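Local coordinates for protein putative sporulation-specific glycosylase ydhD (PDB 3CZ8) that probably hydrolyses glycosidic bonds in polysaccharides during sporulation, as a glycoside hydrolase family 18 enzyme whose catalytic domain is the part present here, at residues 87-101 with 126-140. The protein carries 1 engineered substitution. Sequence-based numbering, arbitrary orientation.
Sequences HQVLNNPTARTNLVN and DRDLFTGFLRQLRDR
Asn91 reaches over to Asp126 and divides its amide among three partners. ND2 donates almost straight to Asp126 OD1 (3.2 Å, 171°), meeting the carboxylate from above its plane, and also to His87 O at 2.7 Å, while OD1 accepts from a water that donates in turn to Asp126 OD1. A short amide that both gives and takes suits this place. The imidazole of His87 lies beneath Asn91 ND2, and its ND1 adds a weak, bent bond to Asp126 OD2 (2.7 Å). Beyond this polar end, segments 93-101 and 127-140, on successive outer helices of the family 18 TIM barrel, run side by side at 36°. Phe133's flat ring enters a hole made by Leu90, ending helix 83-90, with Arg96, Leu99 and Val100 of the next helix. Val100 is the answering knob among Phe133, Gln136, Leu137 and Arg140; chi1 of 161° sends CG1 to Arg140 CB and leaves CG2 for Phe133 CE1. Beside this apolar layer, Gln136's long, extended chain brings NE2 to a second water, which donates to Thr97 OG1. Arg140's length carries NE to Asn101 OD1 (3.0 Å), in the carbonyl plane, and its guanidinium also makes a cation-pi contact with Tyr104.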
loop_
_atom_site.group_PDB
_atom_site.type_symbol
_atom_site.label_atom_id
_atom_site.label_comp_id
_atom_site.label_asym_id
_atom_site.label_seq_id
_atom_site.Cartn_x
_atom_site.Cartn_y
_atom_site.Cartn_z
ATOM N N HIS A 87 2.876 -29.185 -5.684
ATOM C CA HIS A 87 3.471 -30.477 -6.064
ATOM C C HIS A 87 2.428 -31.599 -6.138
ATOM O O HIS A 87 2.452 -32.412 -7.060
ATOM C CB HIS A 87 4.597 -30.853 -5.093
ATOM C CG HIS A 87 5.311 -32.122 -5.445
ATOM N ND1 HIS A 87 6.435 -32.144 -6.242
ATOM C CD2 HIS A 87 5.077 -33.408 -5.091
ATOM C CE1 HIS A 87 6.852 -33.389 -6.379
ATOM N NE2 HIS A 87 6.043 -34.177 -5.693
ATOM N N GLN A 88 1.514 -31.623 -5.171
ATOM C CA GLN A 88 0.444 -32.619 -5.114
ATOM C C GLN A 88 -0.547 -32.453 -6.265
ATOM O O GLN A 88 -1.142 -33.429 -6.723
ATOM C CB GLN A 88 -0.295 -32.541 -3.774
ATOM C CG GLN A 88 0.471 -33.125 -2.589
ATOM C CD GLN A 88 -0.245 -32.911 -1.266
ATOM O OE1 GLN A 88 -0.439 -31.777 -0.825
ATOM N NE2 GLN A 88 -0.634 -34.003 -0.621
ATOM N N VAL A 89 -0.712 -31.213 -6.719
ATOM C CA VAL A 89 -1.573 -30.893 -7.854
ATOM C C VAL A 89 -0.906 -31.303 -9.173
ATOM O O VAL A 89 -1.516 -32.000 -9.991
ATOM C CB VAL A 89 -1.946 -29.389 -7.870
ATOM C CG1 VAL A 89 -2.616 -29.003 -9.179
ATOM C CG2 VAL A 89 -2.858 -29.056 -6.701
ATOM N N LEU A 90 0.348 -30.890 -9.356
ATOM C CA LEU A 90 1.088 -31.133 -10.594
ATOM C C LEU A 90 1.400 -32.610 -10.872
ATOM O O LEU A 90 1.683 -32.980 -12.013
ATOM C CB LEU A 90 2.380 -30.299 -10.626
ATOM C CG LEU A 90 2.246 -28.773 -10.755
ATOM C CD1 LEU A 90 3.612 -28.106 -10.787
ATOM C CD2 LEU A 90 1.423 -28.363 -11.975
ATOM N N ASN A 91 1.333 -33.445 -9.835
ATOM C CA ASN A 91 1.645 -34.870 -9.960
ATOM C C ASN A 91 0.414 -35.788 -9.952
ATOM O O ASN A 91 0.524 -36.987 -10.218
ATOM C CB ASN A 91 2.660 -35.292 -8.896
ATOM C CG ASN A 91 4.040 -34.727 -9.157
ATOM O OD1 ASN A 91 4.895 -35.395 -9.740
ATOM N ND2 ASN A 91 4.267 -33.487 -8.738
ATOM N N ASN A 92 -0.748 -35.222 -9.645
ATOM C CA ASN A 92 -2.012 -35.934 -9.777
ATOM C C ASN A 92 -2.778 -35.385 -10.984
ATOM O O ASN A 92 -3.297 -34.268 -10.923
ATOM C CB ASN A 92 -2.837 -35.820 -8.485
ATOM C CG ASN A 92 -4.163 -36.581 -8.550
ATOM O OD1 ASN A 92 -4.339 -37.502 -9.350
ATOM N ND2 ASN A 92 -5.097 -36.200 -7.683
ATOM N N PRO A 93 -2.835 -36.164 -12.090
ATOM C CA PRO A 93 -3.511 -35.763 -13.334
ATOM C C PRO A 93 -4.985 -35.417 -13.153
ATOM O O PRO A 93 -5.489 -34.532 -13.838
ATOM C CB PRO A 93 -3.346 -36.992 -14.236
ATOM C CG PRO A 93 -2.111 -37.655 -13.725
ATOM C CD PRO A 93 -2.209 -37.491 -12.233
ATOM N N THR A 94 -5.651 -36.105 -12.229
ATOM C CA THR A 94 -7.029 -35.798 -11.863
ATOM C C THR A 94 -7.121 -34.405 -11.228
ATOM O O THR A 94 -8.035 -33.642 -11.541
ATOM C CB THR A 94 -7.605 -36.860 -10.890
ATOM O OG1 THR A 94 -7.273 -38.174 -11.358
ATOM C CG2 THR A 94 -9.123 -36.734 -10.771
ATOM N N ALA A 95 -6.159 -34.080 -10.359
ATOM C CA ALA A 95 -6.159 -32.811 -9.621
ATOM C C ALA A 95 -5.875 -31.599 -10.500
ATOM O O ALA A 95 -6.503 -30.551 -10.327
ATOM C CB ALA A 95 -5.181 -32.858 -8.456
ATOM N N ARG A 96 -4.942 -31.733 -11.439
ATOM C CA ARG A 96 -4.640 -30.616 -12.329
ATOM C C ARG A 96 -5.705 -30.405 -13.412
ATOM O O ARG A 96 -5.883 -29.287 -13.884
ATOM C CB ARG A 96 -3.212 -30.683 -12.898
ATOM C CG ARG A 96 -2.905 -31.859 -13.788
ATOM C CD ARG A 96 -1.468 -31.797 -14.277
ATOM N NE ARG A 96 -1.198 -32.849 -15.255
ATOM C CZ ARG A 96 -0.672 -34.037 -14.966
ATOM N NH1 ARG A 96 -0.334 -34.343 -13.722
ATOM N NH2 ARG A 96 -0.475 -34.922 -15.933
ATOM N N THR A 97 -6.421 -31.473 -13.770
ATOM C CA THR A 97 -7.625 -31.380 -14.603
ATOM C C THR A 97 -8.738 -30.694 -13.814
ATOM O O THR A 97 -9.422 -29.809 -14.335
ATOM C CB THR A 97 -8.097 -32.780 -15.086
ATOM O OG1 THR A 97 -7.114 -33.336 -15.963
ATOM C CG2 THR A 97 -9.415 -32.697 -15.839
ATOM N N ASN A 98 -8.901 -31.104 -12.555
ATOM C CA ASN A 98 -9.849 -30.475 -11.639
ATOM C C ASN A 98 -9.566 -28.983 -11.476
ATOM O O ASN A 98 -10.492 -28.177 -11.518
ATOM C CB ASN A 98 -9.843 -31.179 -10.275
ATOM C CG ASN A 98 -10.801 -30.544 -9.279
ATOM O OD1 ASN A 98 -11.886 -30.087 -9.640
ATOM N ND2 ASN A 98 -10.404 -30.525 -8.011
ATOM N N LEU A 99 -8.290 -28.629 -11.323
ATOM C CA LEU A 99 -7.868 -27.228 -11.214
ATOM C C LEU A 99 -8.139 -26.432 -12.493
ATOM O O LEU A 99 -8.636 -25.304 -12.422
ATOM C CB LEU A 99 -6.392 -27.123 -10.785
ATOM C CG LEU A 99 -5.800 -25.718 -10.579
ATOM C CD1 LEU A 99 -6.628 -24.887 -9.605
ATOM C CD2 LEU A 99 -4.366 -25.786 -10.107
ATOM N N VAL A 100 -7.828 -27.026 -13.645
ATOM C CA VAL A 100 -8.099 -26.415 -14.955
ATOM C C VAL A 100 -9.596 -26.100 -15.142
ATOM O O VAL A 100 -9.962 -24.990 -15.554
ATOM C CB VAL A 100 -7.529 -27.286 -16.124
ATOM C CG1 VAL A 100 -8.170 -26.933 -17.458
ATOM C CG2 VAL A 100 -6.018 -27.119 -16.230
ATOM N N ASN A 101 -10.448 -27.065 -14.797
ATOM C CA ASN A 101 -11.900 -26.884 -14.868
ATOM C C ASN A 101 -12.422 -25.850 -13.873
ATOM O O ASN A 101 -13.271 -25.028 -14.227
ATOM C CB ASN A 101 -12.639 -28.221 -14.695
ATOM C CG ASN A 101 -12.464 -29.148 -15.888
ATOM O OD1 ASN A 101 -12.428 -28.707 -17.037
ATOM N ND2 ASN A 101 -12.350 -30.441 -15.613
ATOM N N ASP A 126 9.213 -30.607 -10.979
ATOM C CA ASP A 126 7.882 -30.369 -11.519
ATOM C C ASP A 126 7.882 -29.370 -12.672
ATOM O O ASP A 126 6.847 -28.769 -12.960
ATOM C CB ASP A 126 6.977 -29.833 -10.411
ATOM C CG ASP A 126 6.683 -30.861 -9.340
ATOM O OD1 ASP A 126 7.002 -32.052 -9.538
ATOM O OD2 ASP A 126 6.118 -30.469 -8.298
ATOM N N ARG A 127 9.026 -29.221 -13.339
ATOM C CA ARG A 127 9.177 -28.176 -14.336
ATOM C C ARG A 127 8.404 -28.441 -15.634
ATOM O O ARG A 127 7.735 -27.537 -16.145
ATOM C CB ARG A 127 10.661 -27.837 -14.550
ATOM C CG ARG A 127 11.454 -28.647 -15.557
ATOM C CD ARG A 127 11.865 -27.776 -16.729
ATOM N NE ARG A 127 12.537 -26.551 -16.298
ATOM C CZ ARG A 127 13.351 -25.820 -17.057
ATOM N NH1 ARG A 127 13.623 -26.176 -18.307
ATOM N NH2 ARG A 127 13.898 -24.722 -16.556
ATOM N N ASP A 128 8.462 -29.673 -16.132
ATOM C CA ASP A 128 7.734 -30.062 -17.325
ATOM C C ASP A 128 6.258 -30.301 -17.017
ATOM O O ASP A 128 5.399 -30.120 -17.884
ATOM C CB ASP A 128 8.395 -31.284 -17.975
ATOM C CG ASP A 128 9.716 -30.937 -18.657
ATOM O OD1 ASP A 128 10.437 -31.866 -19.082
ATOM O OD2 ASP A 128 10.034 -29.731 -18.770
ATOM N N LEU A 129 5.970 -30.677 -15.775
ATOM C CA LEU A 129 4.594 -30.863 -15.315
ATOM C C LEU A 129 3.861 -29.538 -15.167
ATOM O O LEU A 129 2.648 -29.464 -15.392
ATOM C CB LEU A 129 4.562 -31.629 -13.989
ATOM C CG LEU A 129 5.122 -33.056 -13.994
ATOM C CD1 LEU A 129 5.231 -33.574 -12.572
ATOM C CD2 LEU A 129 4.280 -34.003 -14.850
ATOM N N PHE A 130 4.606 -28.502 -14.781
ATOM C CA PHE A 130 4.072 -27.144 -14.676
ATOM C C PHE A 130 3.742 -26.599 -16.061
ATOM O O PHE A 130 2.667 -26.046 -16.259
ATOM C CB PHE A 130 5.050 -26.219 -13.931
ATOM C CG PHE A 130 4.486 -24.860 -13.593
ATOM C CD1 PHE A 130 5.304 -23.738 -13.608
ATOM C CD2 PHE A 130 3.142 -24.699 -13.265
ATOM C CE1 PHE A 130 4.801 -22.480 -13.293
ATOM C CE2 PHE A 130 2.630 -23.442 -12.967
ATOM C CZ PHE A 130 3.462 -22.335 -12.975
ATOM N N THR A 131 4.662 -26.779 -17.009
ATOM C CA THR A 131 4.447 -26.399 -18.406
ATOM C C THR A 131 3.226 -27.108 -19.005
ATOM O O THR A 131 2.398 -26.473 -19.667
ATOM C CB THR A 131 5.701 -26.678 -19.256
ATOM O OG1 THR A 131 6.833 -26.060 -18.636
ATOM C CG2 THR A 131 5.548 -26.133 -20.681
ATOM N N GLY A 132 3.122 -28.411 -18.747
ATOM C CA GLY A 132 1.996 -29.227 -19.192
ATOM C C GLY A 132 0.662 -28.771 -18.626
ATOM O O GLY A 132 -0.335 -28.712 -19.351
ATOM N N PHE A 133 0.649 -28.445 -17.333
ATOM C CA PHE A 133 -0.537 -27.884 -16.680
ATOM C C PHE A 133 -0.974 -26.577 -17.344
ATOM O O PHE A 133 -2.167 -26.346 -17.550
ATOM C CB PHE A 133 -0.283 -27.671 -15.180
ATOM C CG PHE A 133 -1.230 -26.701 -14.533
ATOM C CD1 PHE A 133 -2.538 -27.073 -14.242
ATOM C CD2 PHE A 133 -0.822 -25.402 -14.234
ATOM C CE1 PHE A 133 -3.422 -26.167 -13.666
ATOM C CE2 PHE A 133 -1.701 -24.494 -13.656
ATOM C CZ PHE A 133 -2.998 -24.875 -13.374
ATOM N N LEU A 134 0.003 -25.732 -17.668
ATOM C CA LEU A 134 -0.243 -24.439 -18.290
ATOM C C LEU A 134 -0.713 -24.564 -19.739
ATOM O O LEU A 134 -1.495 -23.730 -20.206
ATOM C CB LEU A 134 0.997 -23.548 -18.209
ATOM C CG LEU A 134 1.413 -23.057 -16.816
ATOM C CD1 LEU A 134 2.781 -22.473 -16.910
ATOM C CD2 LEU A 134 0.439 -22.048 -16.210
ATOM N N ARG A 135 -0.237 -25.600 -20.432
ATOM C CA ARG A 135 -0.750 -25.960 -21.757
ATOM C C ARG A 135 -2.206 -26.416 -21.677
ATOM O O ARG A 135 -3.024 -26.038 -22.515
ATOM C CB ARG A 135 0.119 -27.038 -22.427
ATOM C CG ARG A 135 -0.483 -27.631 -23.714
ATOM C CD ARG A 135 0.528 -28.398 -24.546
ATOM N NE ARG A 135 1.255 -27.524 -25.467
ATOM C CZ ARG A 135 2.549 -27.232 -25.371
ATOM N NH1 ARG A 135 3.111 -26.420 -26.260
ATOM N NH2 ARG A 135 3.284 -27.746 -24.390
ATOM N N GLN A 136 -2.524 -27.220 -20.666
ATOM C CA GLN A 136 -3.882 -27.716 -20.482
ATOM C C GLN A 136 -4.814 -26.557 -20.116
ATOM O O GLN A 136 -5.975 -26.525 -20.525
ATOM C CB GLN A 136 -3.922 -28.807 -19.409
ATOM C CG GLN A 136 -5.051 -29.817 -19.625
ATOM C CD GLN A 136 -5.425 -30.601 -18.379
ATOM O OE1 GLN A 136 -6.603 -30.696 -18.034
ATOM N NE2 GLN A 136 -4.430 -31.170 -17.701
ATOM N N LEU A 137 -4.276 -25.601 -19.366
ATOM C CA LEU A 137 -4.996 -24.392 -19.000
ATOM C C LEU A 137 -5.161 -23.424 -20.173
ATOM O O LEU A 137 -6.249 -22.844 -20.314
ATOM C CB LEU A 137 -4.329 -23.702 -17.804
ATOM C CG LEU A 137 -5.061 -22.519 -17.169
ATOM C CD1 LEU A 137 -6.444 -22.917 -16.634
ATOM C CD2 LEU A 137 -4.206 -21.906 -16.070
ATOM N N ARG A 138 -4.142 -23.212 -20.972
ATOM C CA ARG A 138 -4.303 -22.469 -22.182
ATOM C C ARG A 138 -5.415 -22.972 -23.094
ATOM O O ARG A 138 -6.214 -22.208 -23.533
ATOM C CB ARG A 138 -2.991 -22.322 -22.905
ATOM C CG ARG A 138 -3.109 -22.005 -24.336
ATOM C CD ARG A 138 -3.460 -20.582 -24.579
ATOM N NE ARG A 138 -2.271 -19.852 -24.887
ATOM C CZ ARG A 138 -2.147 -18.988 -25.861
ATOM N NH1 ARG A 138 -1.002 -18.382 -26.046
ATOM N NH2 ARG A 138 -3.152 -18.724 -26.628
ATOM N N ASP A 139 -5.456 -24.264 -23.351
ATOM C CA ASP A 139 -6.429 -24.845 -24.231
ATOM C C ASP A 139 -7.823 -24.551 -23.774
ATOM O O ASP A 139 -8.632 -24.154 -24.557
ATOM C CB ASP A 139 -6.256 -26.351 -24.319
ATOM C CG ASP A 139 -5.106 -26.753 -25.157
ATOM O OD1 ASP A 139 -4.763 -27.921 -25.136
ATOM O OD2 ASP A 139 -4.534 -25.921 -25.827
ATOM N N ARG A 140 -8.077 -24.761 -22.499
ATOM C CA ARG A 140 -9.353 -24.502 -21.898
ATOM C C ARG A 140 -9.771 -23.060 -21.906
ATOM O O ARG A 140 -10.876 -22.732 -22.185
ATOM C CB ARG A 140 -9.370 -25.015 -20.491
ATOM C CG ARG A 140 -10.707 -25.040 -19.872
ATOM C CD ARG A 140 -11.307 -26.395 -19.989
ATOM N NE ARG A 140 -12.488 -26.586 -19.171
ATOM C CZ ARG A 140 -13.678 -26.105 -19.456
ATOM N NH1 ARG A 140 -14.669 -26.337 -18.646
ATOM N NH2 ARG A 140 -13.863 -25.383 -20.532
HETATM O O HOH W 1 7.364 -34.715 -10.093
HETATM O O HOH W 2 -4.475 -33.707 -16.191
#